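Local atomic coordinates of segregation and condensation protein A (Pyrococcus furiosus, PDB entry 5XNS), a protein that probably serves as the kleisin subunit of an SMC-ScpA condensin complex in chromosome segregation and condensation, its C-terminal domain being the part present here. Residues 11-16 / 27-32. Residues are numbered along the deposited sequence; the frame is centred on the assembly and turned at random.
Sequences KVVKKI and WDLVPD
Leu29 and Val13 bring the loop 27-32 up to helix 3-20, their CA atoms 8.2 Å apart, a spacing bridged by side chains with no backbone hydrogen bond between the two segments. Within the loop, a weak hydrogen bond of 3.4 Å from Val30 N to Trp27 O spans the turn 27-30. Leu29 carries the contact from the loop side. Although its CB does not point straight at the helix, the branched end reaches closer, and its two methyls go to different helix residues. CD2 lies 4.0 Å from CG2 of Val13, the two side chains crossing at about a right angle. In that valine CG1 lies anti to the backbone N (chi1 168°), which leaves CG2 beside that N and facing Leu29 CD2. CD1 of Leu29 meets the CD1 end of Ile16, one helical turn on, more loosely at 4.5 Å. The leucine thus straddles the i and i+3 positions of the helix.

Ile24 of strand 24-25 touches all three of these side chains, and Val67 of strand 65-69 packs on Val13 and Leu29, so the turn, helix and sheet share one apolar cluster. Further along the loop, Val30 and Pro31 rest on helix 35-50, in a helix-and-sheet arrangement consistent with the winged-helix C-terminal domain of kleisins. Trp27 and Val30 also pack against apolar side chains of another protein's chain. With only methyl groups meeting between helix and turn, this is a light, purely apolar contact that rests on burial of those methyls, with no directional bond between the segments.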
loop_
_atom_site.group_PDB
_atom_site.type_symbol
_atom_site.label_atom_id
_atom_site.label_comp_id
_atom_site.label_asym_id
_atom_site.label_seq_id
_atom_site.Cartn_x
_atom_site.Cartn_y
_atom_site.Cartn_z
ATOM N N LYS B 11 36.194 -5.731 12.788
ATOM C CA LYS B 11 37.531 -5.669 13.389
ATOM C C LYS B 11 37.746 -4.341 14.105
ATOM O O LYS B 11 38.349 -4.293 15.186
ATOM C CB LYS B 11 38.617 -5.878 12.325
ATOM C CG LYS B 11 38.571 -7.214 11.572
ATOM C CD LYS B 11 39.946 -7.553 10.971
ATOM C CE LYS B 11 39.851 -8.367 9.675
ATOM N NZ LYS B 11 39.622 -7.509 8.459
ATOM N N VAL B 12 37.243 -3.253 13.519
ATOM C CA VAL B 12 37.313 -1.948 14.169
ATOM C C VAL B 12 36.572 -1.973 15.500
ATOM O O VAL B 12 37.080 -1.492 16.525
ATOM C CB VAL B 12 36.754 -0.868 13.231
ATOM C CG1 VAL B 12 36.458 0.406 14.014
ATOM C CG2 VAL B 12 37.731 -0.624 12.086
ATOM N N VAL B 13 35.353 -2.524 15.501
ATOM C CA VAL B 13 34.551 -2.607 16.724
ATOM C C VAL B 13 35.281 -3.415 17.795
ATOM O O VAL B 13 35.370 -3.004 18.958
ATOM C CB VAL B 13 33.168 -3.207 16.415
ATOM C CG1 VAL B 13 32.445 -3.580 17.721
ATOM C CG2 VAL B 13 32.327 -2.202 15.610
ATOM N N LYS B 14 35.815 -4.574 17.410
ATOM C CA LYS B 14 36.519 -5.448 18.345
ATOM C C LYS B 14 37.778 -4.779 18.902
ATOM O O LYS B 14 38.018 -4.799 20.118
ATOM C CB LYS B 14 36.854 -6.764 17.637
ATOM C CG LYS B 14 37.570 -7.819 18.483
ATOM C CD LYS B 14 37.827 -9.078 17.653
ATOM C CE LYS B 14 38.692 -10.093 18.395
ATOM N NZ LYS B 14 39.052 -11.260 17.536
ATOM N N LYS B 15 38.583 -4.158 18.032
ATOM C CA LYS B 15 39.808 -3.508 18.492
ATOM C C LYS B 15 39.497 -2.385 19.477
ATOM O O LYS B 15 40.139 -2.266 20.528
ATOM C CB LYS B 15 40.606 -2.972 17.301
ATOM C CG LYS B 15 42.030 -2.561 17.659
ATOM C CD LYS B 15 42.870 -3.778 18.083
ATOM C CE LYS B 15 44.215 -3.366 18.693
ATOM N NZ LYS B 15 44.918 -2.337 17.872
ATOM N N ILE B 16 38.504 -1.552 19.156
ATOM C CA ILE B 16 38.159 -0.453 20.053
ATOM C C ILE B 16 37.632 -0.995 21.373
ATOM O O ILE B 16 37.933 -0.455 22.448
ATOM C CB ILE B 16 37.142 0.492 19.392
ATOM C CG1 ILE B 16 37.770 1.209 18.197
ATOM C CG2 ILE B 16 36.610 1.509 20.413
ATOM C CD1 ILE B 16 36.771 2.041 17.421
ATOM N N TRP B 27 27.315 6.740 16.854
ATOM C CA TRP B 27 27.787 7.964 16.207
ATOM C C TRP B 27 29.293 7.933 15.982
ATOM O O TRP B 27 29.787 8.438 14.970
ATOM C CB TRP B 27 27.428 9.208 17.026
ATOM C CG TRP B 27 25.974 9.392 17.353
ATOM C CD1 TRP B 27 25.447 9.718 18.576
ATOM C CD2 TRP B 27 24.862 9.279 16.456
ATOM N NE1 TRP B 27 24.080 9.807 18.494
ATOM C CE2 TRP B 27 23.692 9.542 17.206
ATOM C CE3 TRP B 27 24.736 8.981 15.095
ATOM C CZ2 TRP B 27 22.412 9.507 16.636
ATOM C CZ3 TRP B 27 23.470 8.938 14.540
ATOM C CH2 TRP B 27 22.323 9.204 15.308
ATOM N N ASP B 28 30.042 7.348 16.916
ATOM C CA ASP B 28 31.495 7.335 16.793
ATOM C C ASP B 28 31.981 6.388 15.708
ATOM O O ASP B 28 33.177 6.400 15.384
ATOM C CB ASP B 28 32.148 6.946 18.126
ATOM C CG ASP B 28 31.929 7.984 19.224
ATOM O OD1 ASP B 28 31.469 9.119 18.932
ATOM O OD2 ASP B 28 32.248 7.657 20.387
ATOM N N LEU B 29 31.093 5.558 15.165
ATOM C CA LEU B 29 31.445 4.571 14.154
ATOM C C LEU B 29 31.218 5.058 12.733
ATOM O O LEU B 29 31.764 4.463 11.806
ATOM C CB LEU B 29 30.645 3.281 14.376
ATOM C CG LEU B 29 31.328 2.065 15.027
ATOM C CD1 LEU B 29 32.612 2.426 15.755
ATOM C CD2 LEU B 29 30.369 1.319 15.942
ATOM N N VAL B 30 30.461 6.136 12.545
ATOM C CA VAL B 30 30.041 6.585 11.219
ATOM C C VAL B 30 31.133 7.450 10.597
ATOM O O VAL B 30 31.454 8.522 11.132
ATOM C CB VAL B 30 28.712 7.350 11.298
ATOM C CG1 VAL B 30 28.328 7.885 9.920
ATOM C CG2 VAL B 30 27.613 6.458 11.883
ATOM N N PRO B 31 31.726 7.043 9.470
ATOM C CA PRO B 31 32.927 7.740 8.983
ATOM C C PRO B 31 32.665 9.013 8.184
ATOM O O PRO B 31 33.617 9.775 7.969
ATOM C CB PRO B 31 33.624 6.671 8.120
ATOM C CG PRO B 31 32.516 5.797 7.632
ATOM C CD PRO B 31 31.472 5.780 8.742
ATOM N N ASP B 32 31.431 9.293 7.751
ATOM C CA ASP B 32 31.153 10.528 7.015
ATOM C C ASP B 32 29.776 11.049 7.388
ATOM O O ASP B 32 28.860 10.274 7.677
ATOM C CB ASP B 32 31.231 10.327 5.495
ATOM C CG ASP B 32 32.602 9.847 5.045
ATOM O OD1 ASP B 32 33.564 10.645 5.128
ATOM O OD2 ASP B 32 32.722 8.668 4.629
#